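Local coordinates for protein lasso peptide isopeptidase AtxE2 (Asticcacaulis excentricus, PDB 5TXE) that cleaves the isopeptide bond of the lasso peptides astexin-2 and astexin-3, recognising their threaded shape and converting them to linear peptides, at residues A[579-584]-A[588-593]; A[532-537]-A[551-556]; A[145-148]-A[153-156]; A[101-106]-A[161-166]. The protein carries 1 engineered substitution. One frame throughout, in Å; residues are numbered along the deposited sequence.

Interaction 1: residues A[579-584]-A[588-593]; sequences QADDGP and ATSFVV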
loop_
_atom_site.group_PDB
_atom_site.type_symbol
_atom_site.label_atom_id
_atom_site.label_comp_id
_atom_site.label_asym_id
_atom_site.label_seq_id
_atom_site.Cartn_x
_atom_site.Cartn_y
_atom_site.Cartn_z
ATOM N N GLN A 579 8.754 -9.656 27.126
ATOM C CA GLN A 579 7.692 -9.877 28.128
ATOM C C GLN A 579 6.717 -10.968 27.635
ATOM O O GLN A 579 6.280 -10.977 26.471
ATOM C CB GLN A 579 6.942 -8.572 28.416
ATOM C CG GLN A 579 7.739 -7.499 29.163
ATOM C CD GLN A 579 6.912 -6.234 29.332
ATOM O OE1 GLN A 579 5.690 -6.283 29.527
ATOM N NE2 GLN A 579 7.553 -5.100 29.166
ATOM N N ALA A 580 6.392 -11.874 28.545
ATOM C CA ALA A 580 5.304 -12.804 28.388
ATOM C C ALA A 580 3.969 -12.043 28.342
ATOM O O ALA A 580 3.904 -10.819 28.567
ATOM C CB ALA A 580 5.304 -13.800 29.550
ATOM N N ASP A 581 2.899 -12.772 28.071
ATOM C CA ASP A 581 1.667 -12.100 27.784
ATOM C C ASP A 581 1.012 -11.401 28.944
ATOM O O ASP A 581 0.135 -10.557 28.721
ATOM C CB ASP A 581 0.621 -13.036 27.207
ATOM C CG ASP A 581 -0.314 -12.299 26.264
ATOM O OD1 ASP A 581 0.135 -11.318 25.547
ATOM O OD2 ASP A 581 -1.491 -12.640 26.318
ATOM N N ASP A 582 1.373 -11.798 30.163
ATOM C CA ASP A 582 0.839 -11.176 31.397
ATOM C C ASP A 582 1.754 -9.988 31.843
ATOM O O ASP A 582 1.597 -9.453 32.921
ATOM C CB ASP A 582 0.677 -12.212 32.531
ATOM C CG ASP A 582 2.027 -12.867 32.951
ATOM O OD1 ASP A 582 3.096 -12.528 32.411
ATOM O OD2 ASP A 582 2.019 -13.724 33.838
ATOM N N GLY A 583 2.691 -9.594 30.983
ATOM C CA GLY A 583 3.552 -8.469 31.285
ATOM C C GLY A 583 2.829 -7.148 31.023
ATOM O O GLY A 583 1.761 -7.110 30.367
ATOM N N PRO A 584 3.382 -6.062 31.562
ATOM C CA PRO A 584 2.671 -4.777 31.524
ATOM C C PRO A 584 2.402 -4.234 30.098
ATOM O O PRO A 584 1.363 -3.647 29.863
ATOM C CB PRO A 584 3.596 -3.841 32.283
ATOM C CG PRO A 584 4.940 -4.522 32.256
ATOM C CD PRO A 584 4.647 -5.986 32.301
ATOM N N ALA A 588 -2.488 -3.759 27.523
ATOM C CA ALA A 588 -3.322 -2.811 26.780
ATOM C C ALA A 588 -3.900 -3.369 25.505
ATOM O O ALA A 588 -4.778 -2.734 24.920
ATOM C CB ALA A 588 -2.469 -1.604 26.428
ATOM N N THR A 589 -3.375 -4.510 25.022
ATOM C CA THR A 589 -3.803 -5.042 23.710
ATOM C C THR A 589 -4.096 -6.555 23.604
ATOM O O THR A 589 -4.766 -6.936 22.673
ATOM C CB THR A 589 -2.761 -4.784 22.607
ATOM O OG1 THR A 589 -1.524 -5.418 22.966
ATOM C CG2 THR A 589 -2.522 -3.295 22.381
ATOM N N SER A 590 -3.632 -7.379 24.540
ATOM C CA SER A 590 -3.778 -8.818 24.435
ATOM C C SER A 590 -5.214 -9.227 24.656
ATOM O O SER A 590 -5.816 -8.881 25.685
ATOM C CB SER A 590 -2.885 -9.564 25.404
ATOM O OG SER A 590 -3.407 -10.871 25.594
ATOM N N PHE A 591 -5.763 -9.960 23.686
ATOM C CA PHE A 591 -7.091 -10.537 23.867
ATOM C C PHE A 591 -7.115 -11.729 24.824
ATOM O O PHE A 591 -8.159 -12.043 25.406
ATOM C CB PHE A 591 -7.721 -10.943 22.529
ATOM C CG PHE A 591 -8.177 -9.791 21.681
ATOM C CD1 PHE A 591 -8.178 -8.492 22.143
ATOM C CD2 PHE A 591 -8.622 -10.027 20.411
ATOM C CE1 PHE A 591 -8.648 -7.461 21.338
ATOM C CE2 PHE A 591 -9.047 -9.007 19.589
ATOM C CZ PHE A 591 -9.071 -7.722 20.047
ATOM N N VAL A 592 -5.993 -12.386 25.023
ATOM C CA VAL A 592 -5.957 -13.445 26.035
ATOM C C VAL A 592 -6.130 -12.806 27.442
ATOM O O VAL A 592 -6.992 -13.205 28.197
ATOM C CB VAL A 592 -4.625 -14.259 25.967
ATOM C CG1 VAL A 592 -4.530 -15.329 27.082
ATOM C CG2 VAL A 592 -4.528 -14.939 24.628
ATOM N N VAL A 593 -5.322 -11.800 27.755
ATOM C CA VAL A 593 -5.438 -11.069 29.032
ATOM C C VAL A 593 -6.832 -10.476 29.226
ATOM O O VAL A 593 -7.411 -10.639 30.293
ATOM C CB VAL A 593 -4.363 -9.975 29.113
ATOM C CG1 VAL A 593 -4.558 -9.054 30.319
ATOM C CG2 VAL A 593 -2.979 -10.614 29.122
HETATM O O HOH W 1 -0.176 -1.879 28.821
#
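Asp581 meets Ser590 at the N-cap of the short helix 591-594, a surface element of the α/β-hydrolase domain. The Ser590 hydroxyl works in two directions. As a cap it accepts from Val593 N, a nearly straight bond (3.0 Å from N to OG, 171° at the hydrogen); as a donor it gives its proton to Asp581, with Ser590 OG 2.7 Å from Asp581 OD2. That proton arrives on the syn side of OD2, 18° out of the carboxylate plane. With OG swung anti to the backbone N (chi1 159°), the hydroxyl lies within reach of both partners. Asp581 leads into the contact from a type I turn, Ala580 to Gly583. Asp581 OD2 also rests against the start of the helix, 3.5 Å from Val592 CB and 3.8 Å from Val593 CG2. OD1, the other oxygen, accepts from Ser555 N at the start of helix 555-560, so one carboxylate serves the amino ends of two helices, whose dipoles would probably favour its negative charge. Further along, a water donates to Pro584 O at 2.6 Å and takes a weak bond from Ala588 N, its oxygen 3.3 Å from that nitrogen.

Interaction 2: residues A[532-537]-A[551-556]; sequences TVHFGL and CCTDSF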
loop_
_atom_site.group_PDB
_atom_site.type_symbol
_atom_site.label_atom_id
_atom_site.label_comp_id
_atom_site.label_asym_id
_atom_site.label_seq_id
_atom_site.Cartn_x
_atom_site.Cartn_y
_atom_site.Cartn_z
ATOM N N THR A 532 -4.902 -0.908 15.965
ATOM C CA THR A 532 -5.781 0.115 16.497
ATOM C C THR A 532 -7.089 -0.515 16.883
ATOM O O THR A 532 -7.667 -0.154 17.855
ATOM C CB THR A 532 -5.966 1.267 15.467
ATOM O OG1 THR A 532 -4.761 2.016 15.390
ATOM C CG2 THR A 532 -7.099 2.176 15.816
ATOM N N VAL A 533 -7.568 -1.462 16.111
ATOM C CA VAL A 533 -8.780 -2.133 16.502
ATOM C C VAL A 533 -8.628 -2.837 17.817
ATOM O O VAL A 533 -9.529 -2.789 18.644
ATOM C CB VAL A 533 -9.203 -3.183 15.512
ATOM C CG1 VAL A 533 -10.400 -3.957 16.028
ATOM C CG2 VAL A 533 -9.559 -2.516 14.184
ATOM N N HIS A 534 -7.503 -3.500 18.019
ATOM C CA HIS A 534 -7.340 -4.335 19.225
ATOM C C HIS A 534 -7.265 -3.402 20.420
ATOM O O HIS A 534 -7.933 -3.603 21.421
ATOM C CB HIS A 534 -6.100 -5.266 19.162
ATOM C CG HIS A 534 -6.042 -6.116 17.928
ATOM N ND1 HIS A 534 -4.856 -6.445 17.300
ATOM C CD2 HIS A 534 -7.033 -6.624 17.159
ATOM C CE1 HIS A 534 -5.131 -7.158 16.229
ATOM N NE2 HIS A 534 -6.442 -7.269 16.117
ATOM N N PHE A 535 -6.432 -2.398 20.271
ATOM C CA PHE A 535 -6.290 -1.326 21.296
ATOM C C PHE A 535 -7.610 -0.650 21.593
ATOM O O PHE A 535 -7.957 -0.398 22.735
ATOM C CB PHE A 535 -5.271 -0.265 20.819
ATOM C CG PHE A 535 -4.811 0.669 21.897
ATOM C CD1 PHE A 535 -3.801 0.294 22.756
ATOM C CD2 PHE A 535 -5.463 1.875 22.112
ATOM C CE1 PHE A 535 -3.376 1.138 23.763
ATOM C CE2 PHE A 535 -5.035 2.757 23.094
ATOM C CZ PHE A 535 -3.990 2.378 23.927
ATOM N N GLY A 536 -8.358 -0.371 20.553
ATOM C CA GLY A 536 -9.610 0.354 20.685
ATOM C C GLY A 536 -10.669 -0.398 21.420
ATOM O O GLY A 536 -11.485 0.215 22.164
ATOM N N LEU A 537 -10.720 -1.712 21.222
ATOM C CA LEU A 537 -11.815 -2.497 21.820
ATOM C C LEU A 537 -11.530 -2.713 23.297
ATOM O O LEU A 537 -12.398 -2.991 24.065
ATOM C CB LEU A 537 -11.981 -3.836 21.134
ATOM C CG LEU A 537 -12.392 -3.800 19.689
ATOM C CD1 LEU A 537 -12.686 -5.201 19.181
ATOM C CD2 LEU A 537 -13.590 -2.929 19.460
ATOM N N CYS A 551 -5.212 -10.969 13.870
ATOM C CA CYS A 551 -5.139 -10.956 15.298
ATOM C C CYS A 551 -3.914 -11.866 15.635
ATOM O O CYS A 551 -3.583 -12.779 14.858
ATOM C CB CYS A 551 -6.464 -11.463 15.867
ATOM S SG CYS A 551 -6.787 -10.935 17.569
ATOM N N CYS A 552 -3.162 -11.586 16.697
ATOM C CA CYS A 552 -3.492 -10.557 17.721
ATOM C C CYS A 552 -2.300 -9.702 18.031
ATOM O O CYS A 552 -1.160 -9.979 17.609
ATOM C CB CYS A 552 -3.934 -11.261 19.005
ATOM S SG CYS A 552 -5.515 -12.126 18.782
ATOM N N THR A 553 -2.534 -8.641 18.777
ATOM C CA THR A 553 -1.418 -7.838 19.252
ATOM C C THR A 553 -1.046 -8.308 20.642
ATOM O O THR A 553 -1.588 -7.775 21.658
ATOM C CB THR A 553 -1.789 -6.345 19.225
ATOM O OG1 THR A 553 -2.314 -6.007 17.934
ATOM C CG2 THR A 553 -0.577 -5.535 19.565
ATOM N N ASP A 554 -0.206 -9.337 20.699
ATOM C CA ASP A 554 0.065 -10.069 21.953
ATOM C C ASP A 554 1.400 -10.734 21.865
ATOM O O ASP A 554 1.997 -10.745 20.770
ATOM C CB ASP A 554 -1.078 -11.039 22.341
ATOM C CG ASP A 554 -1.252 -12.269 21.389
ATOM O OD1 ASP A 554 -0.585 -12.371 20.326
ATOM O OD2 ASP A 554 -2.130 -13.140 21.713
ATOM N N SER A 555 1.915 -11.231 22.990
ATOM C CA SER A 555 3.235 -11.861 22.985
ATOM C C SER A 555 3.252 -13.103 22.127
ATOM O O SER A 555 4.261 -13.394 21.472
ATOM C CB SER A 555 3.759 -12.232 24.393
ATOM O OG SER A 555 2.849 -13.105 25.011
ATOM N N PHE A 556 2.142 -13.834 22.102
ATOM C CA PHE A 556 2.127 -15.051 21.335
ATOM C C PHE A 556 2.434 -14.737 19.869
ATOM O O PHE A 556 3.356 -15.294 19.248
ATOM C CB PHE A 556 0.804 -15.733 21.450
ATOM C CG PHE A 556 0.734 -16.968 20.594
ATOM C CD1 PHE A 556 1.422 -18.079 20.936
ATOM C CD2 PHE A 556 -0.006 -16.985 19.441
ATOM C CE1 PHE A 556 1.374 -19.223 20.155
ATOM C CE2 PHE A 556 -0.052 -18.110 18.637
ATOM C CZ PHE A 556 0.635 -19.266 19.011
#
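In the α/β-hydrolase domain, helix 528-539 follows the nucleophile position, Ala527 in this engineered variant, and its His534 packs against a vicinal disulfide in the loop after strand 545-548. Cys551 and Cys552, neighbours in sequence, join SG to SG at 2.1 Å across a cis peptide bond, closing a small rigid ring. The His534 imidazole leans against it: SG of Cys551 stands 4.3 Å from the centroid of the imidazole in an oblique sulfur-aromatic contact, while His534 CE1 lies 3.9 Å from Cys551 CA and 4.1 Å from Cys552 CA. Chi1 of -53° sets CG opposite the carbonyl carbon and aims the ring at the loop. There the ring is held at both nitrogens, since NE2 bonds to the carbonyl oxygen of Ser550 and ND1 to Thr553, which fixes its rotation in a buried setting. Phe591, from helix 591-594, meets the imidazole with the two ring planes at about 75° and also touches both cysteines. A leucine in place of His534 would probably leave the Thr553 hydroxyl and the Ser550 carbonyl without their buried ring partners and let the disulfide loop shift. The His534 and Ala527 side chains are about 10 Å apart. Thr553 OG1 lies at the imidazole edge, in its plane, 2.7 Å from His534 ND1 in a nearly straight bond (168°).

Interaction 3: residues A[145-148]-A[153-156]; sequences RQDQ and VWRA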
loop_
_atom_site.group_PDB
_atom_site.type_symbol
_atom_site.label_atom_id
_atom_site.label_comp_id
_atom_site.label_asym_id
_atom_site.label_seq_id
_atom_site.Cartn_x
_atom_site.Cartn_y
_atom_site.Cartn_z
ATOM N N ARG A 145 7.252 -10.958 -16.149
ATOM C CA ARG A 145 5.941 -11.581 -16.154
ATOM C C ARG A 145 6.061 -12.995 -15.705
ATOM O O ARG A 145 6.984 -13.724 -16.094
ATOM C CB ARG A 145 5.318 -11.509 -17.542
ATOM C CG ARG A 145 4.265 -12.574 -17.788
ATOM C CD ARG A 145 3.504 -12.428 -19.098
ATOM N NE ARG A 145 2.696 -13.624 -19.327
ATOM C CZ ARG A 145 1.762 -13.757 -20.279
ATOM N NH1 ARG A 145 1.558 -12.815 -21.212
ATOM N NH2 ARG A 145 1.065 -14.886 -20.309
ATOM N N GLN A 146 5.135 -13.390 -14.830
ATOM C CA GLN A 146 5.149 -14.714 -14.217
ATOM C C GLN A 146 4.134 -15.689 -14.864
ATOM O O GLN A 146 2.975 -15.332 -15.051
ATOM C CB GLN A 146 4.781 -14.568 -12.750
ATOM C CG GLN A 146 4.827 -15.872 -11.973
ATOM C CD GLN A 146 4.579 -15.669 -10.467
ATOM O OE1 GLN A 146 5.225 -14.851 -9.816
ATOM N NE2 GLN A 146 3.656 -16.428 -9.915
ATOM N N ASP A 147 4.574 -16.916 -15.157
ATOM C CA ASP A 147 3.681 -17.985 -15.599
ATOM C C ASP A 147 4.190 -19.272 -15.014
ATOM O O ASP A 147 5.413 -19.531 -14.980
ATOM C CB ASP A 147 3.618 -18.117 -17.124
ATOM C CG ASP A 147 3.039 -16.882 -17.809
ATOM O OD1 ASP A 147 3.810 -15.954 -18.165
ATOM O OD2 ASP A 147 1.814 -16.850 -18.038
ATOM N N GLN A 148 3.266 -20.114 -14.539
ATOM C CA GLN A 148 3.649 -21.361 -13.853
ATOM C C GLN A 148 4.649 -21.139 -12.731
ATOM O O GLN A 148 5.590 -21.926 -12.538
ATOM C CB GLN A 148 4.268 -22.431 -14.787
ATOM C CG GLN A 148 3.285 -23.321 -15.496
ATOM C CD GLN A 148 2.584 -22.583 -16.580
ATOM O OE1 GLN A 148 3.228 -21.944 -17.427
ATOM N NE2 GLN A 148 1.249 -22.642 -16.571
ATOM N N VAL A 153 11.532 -12.808 -18.441
ATOM C CA VAL A 153 11.455 -11.567 -19.216
ATOM C C VAL A 153 10.694 -11.848 -20.506
ATOM O O VAL A 153 11.011 -12.803 -21.236
ATOM C CB VAL A 153 12.836 -11.015 -19.567
ATOM C CG1 VAL A 153 12.661 -9.765 -20.383
ATOM C CG2 VAL A 153 13.621 -10.716 -18.303
ATOM N N TRP A 154 9.714 -11.011 -20.775
ATOM C CA TRP A 154 8.988 -11.081 -21.980
ATOM C C TRP A 154 9.350 -9.861 -22.828
ATOM O O TRP A 154 9.727 -8.824 -22.311
ATOM C CB TRP A 154 7.460 -11.106 -21.737
ATOM C CG TRP A 154 6.926 -12.463 -21.262
ATOM C CD1 TRP A 154 7.353 -13.154 -20.191
ATOM C CD2 TRP A 154 5.892 -13.240 -21.856
ATOM N NE1 TRP A 154 6.663 -14.333 -20.080
ATOM C CE2 TRP A 154 5.744 -14.401 -21.082
ATOM C CE3 TRP A 154 5.061 -13.063 -22.975
ATOM C CZ2 TRP A 154 4.792 -15.384 -21.361
ATOM C CZ3 TRP A 154 4.135 -14.066 -23.280
ATOM C CH2 TRP A 154 4.028 -15.218 -22.483
ATOM N N ARG A 155 9.183 -10.029 -24.133
ATOM C CA ARG A 155 9.398 -8.997 -25.134
ATOM C C ARG A 155 8.167 -8.826 -25.957
ATOM O O ARG A 155 7.642 -9.789 -26.463
ATOM C CB ARG A 155 10.537 -9.434 -26.025
ATOM C CG ARG A 155 10.811 -8.487 -27.179
ATOM C CD ARG A 155 12.000 -9.048 -27.904
ATOM N NE ARG A 155 12.329 -8.235 -29.049
ATOM C CZ ARG A 155 11.898 -8.484 -30.275
ATOM N NH1 ARG A 155 11.119 -9.542 -30.507
ATOM N NH2 ARG A 155 12.244 -7.665 -31.269
ATOM N N ALA A 156 7.674 -7.621 -26.073
ATOM C CA ALA A 156 6.450 -7.357 -26.803
ATOM C C ALA A 156 6.685 -6.327 -27.933
ATOM O O ALA A 156 7.383 -5.345 -27.738
ATOM C CB ALA A 156 5.377 -6.822 -25.877
HETATM O O HOH W 2 6.498 -16.010 -17.565
#
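The guanidinium of Arg145 lies flat on one face of the Trp154 indole, the planes only 3° apart and the centres 3.7 Å from each other, across the β-hairpin of strands 140-147 and 150-157 in a four-stranded propeller blade. Over the six-membered ring sits CZ, in cation-pi geometry, and over the five-membered ring sits the methylene CD, a CH-pi contact at 3.7 Å from Arg145 CD to the centroid. The arginine lies along the indole because CG is anti to the backbone N (chi1 157°) and the chain runs extended to NE. At the guanidinium edge Asp147, two residues on along the same strand, is gripped side-on: Arg145 NE gives to the syn lone pair of Asp147 OD1 at 2.8 Å, tilted from the guanidinium plane, and NH2 gives to OD2 at 3.1 Å, in that plane. This bidentate salt bridge holds the flat group against rotation, while NH1 is taken by Asp103 and Val104 O of strand 100-104. OD1 of Asp147 also approaches the indole obliquely, 3.4 Å from CZ2 of Trp154. An alanine at Arg145 would probably bare this indole face and leave the carboxylates of Asp147 and Asp103 without their shared cation. A single water ties the pieces together: it donates to Arg145 O and to Asp147 OD1, and it accepts from Trp154 NE1, its oxygen 3.0 Å from that nitrogen.

Interaction 4: residues A[101-106]-A[161-166]; sequences DVDVGG and EGASPV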
loop_
_atom_site.group_PDB
_atom_site.type_symbol
_atom_site.label_atom_id
_atom_site.label_comp_id
_atom_site.label_asym_id
_atom_site.label_seq_id
_atom_site.Cartn_x
_atom_site.Cartn_y
_atom_site.Cartn_z
ATOM N N ASP A 101 -3.549 -3.094 -26.486
ATOM C CA ASP A 101 -2.978 -4.146 -25.637
ATOM C C ASP A 101 -1.858 -4.802 -26.391
ATOM O O ASP A 101 -2.093 -5.375 -27.436
ATOM C CB ASP A 101 -4.062 -5.165 -25.300
ATOM C CG ASP A 101 -5.158 -4.578 -24.386
ATOM O OD1 ASP A 101 -4.884 -3.628 -23.622
ATOM O OD2 ASP A 101 -6.315 -5.080 -24.399
ATOM N N VAL A 102 -0.638 -4.755 -25.886
ATOM C CA VAL A 102 0.458 -5.405 -26.581
ATOM C C VAL A 102 0.846 -6.758 -25.988
ATOM O O VAL A 102 1.733 -7.444 -26.530
ATOM C CB VAL A 102 1.714 -4.501 -26.634
ATOM C CG1 VAL A 102 1.390 -3.182 -27.292
ATOM C CG2 VAL A 102 2.309 -4.224 -25.259
ATOM N N ASP A 103 0.263 -7.108 -24.840
ATOM C CA ASP A 103 0.376 -8.449 -24.248
ATOM C C ASP A 103 -0.807 -8.587 -23.307
ATOM O O ASP A 103 -1.305 -7.577 -22.795
ATOM C CB ASP A 103 1.673 -8.630 -23.438
ATOM C CG ASP A 103 1.855 -10.081 -22.923
ATOM O OD1 ASP A 103 1.263 -10.997 -23.542
ATOM O OD2 ASP A 103 2.598 -10.319 -21.915
ATOM N N VAL A 104 -1.317 -9.802 -23.165
ATOM C CA VAL A 104 -2.367 -10.098 -22.238
ATOM C C VAL A 104 -1.934 -11.380 -21.564
ATOM O O VAL A 104 -1.443 -12.305 -22.221
ATOM C CB VAL A 104 -3.712 -10.335 -22.918
ATOM C CG1 VAL A 104 -4.777 -10.767 -21.884
ATOM C CG2 VAL A 104 -4.195 -9.069 -23.618
ATOM N N GLY A 105 -2.042 -11.432 -20.247
ATOM C CA GLY A 105 -1.713 -12.676 -19.510
ATOM C C GLY A 105 -0.675 -12.523 -18.412
ATOM O O GLY A 105 -0.097 -11.456 -18.181
ATOM N N GLY A 106 -0.458 -13.624 -17.715
ATOM C CA GLY A 106 0.448 -13.685 -16.612
ATOM C C GLY A 106 -0.286 -13.893 -15.288
ATOM O O GLY A 106 -1.483 -13.624 -15.173
ATOM N N GLU A 161 1.546 -6.713 -32.095
ATOM C CA GLU A 161 1.625 -7.901 -32.924
ATOM C C GLU A 161 1.967 -9.138 -32.139
ATOM O O GLU A 161 1.903 -10.235 -32.691
ATOM C CB GLU A 161 2.629 -7.734 -34.098
ATOM C CG GLU A 161 3.576 -6.537 -34.102
ATOM C CD GLU A 161 2.921 -5.250 -34.581
ATOM O OE1 GLU A 161 1.695 -5.295 -34.817
ATOM O OE2 GLU A 161 3.634 -4.223 -34.763
ATOM N N GLY A 162 2.374 -8.973 -30.880
ATOM C CA GLY A 162 2.538 -10.123 -30.005
ATOM C C GLY A 162 3.725 -10.034 -29.075
ATOM O O GLY A 162 4.594 -9.174 -29.211
ATOM N N ALA A 163 3.762 -10.975 -28.147
ATOM C CA ALA A 163 4.719 -10.958 -27.082
ATOM C C ALA A 163 5.144 -12.393 -26.782
ATOM O O ALA A 163 4.362 -13.287 -26.932
ATOM C CB ALA A 163 4.071 -10.311 -25.863
ATOM N N SER A 164 6.380 -12.630 -26.388
ATOM C CA SER A 164 6.761 -13.974 -25.971
ATOM C C SER A 164 7.885 -13.881 -24.978
ATOM O O SER A 164 8.525 -12.881 -24.896
ATOM C CB SER A 164 7.206 -14.796 -27.168
ATOM O OG SER A 164 8.152 -14.052 -27.846
ATOM N N PRO A 165 8.107 -14.933 -24.206
ATOM C CA PRO A 165 9.175 -14.921 -23.243
ATOM C C PRO A 165 10.513 -15.054 -23.948
ATOM O O PRO A 165 10.651 -15.917 -24.834
ATOM C CB PRO A 165 8.904 -16.183 -22.399
ATOM C CG PRO A 165 8.115 -17.108 -23.266
ATOM C CD PRO A 165 7.316 -16.181 -24.178
ATOM N N VAL A 166 11.501 -14.254 -23.535
ATOM C CA VAL A 166 12.845 -14.324 -24.126
ATOM C C VAL A 166 13.929 -14.683 -23.146
ATOM O O VAL A 166 15.001 -15.089 -23.528
ATOM C CB VAL A 166 13.178 -13.041 -24.875
ATOM C CG1 VAL A 166 12.209 -12.857 -26.045
ATOM C CG2 VAL A 166 13.081 -11.819 -23.964
#
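The methyl group of Ala163 presses on Asp103 from strand 163-167, its CB 3.7 Å from Asp103 CG of the carboxylate, 3.7 Å from OD1 and 3.8 Å from Asp103 CB. Val102 joins through its backbone, with its carbonyl oxygen 3.8 Å from the same Ala163 CB and 4.1 Å from Gly162 C. The contact is thus van der Waals packing of a small methyl against a carboxylate and a carbonyl oxygen. Asp103 offers this flank because its CG is anti to the backbone N (chi1 -175°). Its OD1 takes a weak bond from Val104 N, and OD2 is held by the Tyr143 hydroxyl, in addition to its salt bridge with Arg145. Tyr143 also touches Ala163, so one residue of strand 140-147 meets both partners. Strands 100-104 and 163-167 are outer strands of two different antiparallel sheets, consistent with a junction between blades of the β-propeller in this prolyl oligopeptidase-family enzyme. In the first of these sheets Val102 and Asp103 both face Met88 of strand 83-92, a classic beta bulge. Val102 itself packs on Leu141, reaching toward the second sheet, where Ala163 rests on Ala156. Before Ala163 the chain passes through Gly162, at whose backbone angles (phi 142°) a CB would be jammed against the preceding carbonyl oxygen.

From the N terminus, interaction 4 closes the widest loop, bringing 101-106 to 161-166 with 54 residues between, and interaction 3 is nested inside it, closing the hairpin turn between 145-148 and 153-156. Strands 150-157 and 163-167 are neighbours in one sheet; interaction 3 lies within that sheet, and interaction 4, with the Arg145-Asp103 salt bridge, ties it to the sheet of strand 100-104. Interactions 2 and 1 follow in series in the hydrolase domain, on the other side of the chain's centre. Interaction 2 closes a loop of 13 residues, joining helix 528-539 to the loop after strand 545-548; interaction 1 closes a short surface loop. They touch at Thr589 OG1 with Thr553 O, and at Asp581 OD1 with Ser555 N.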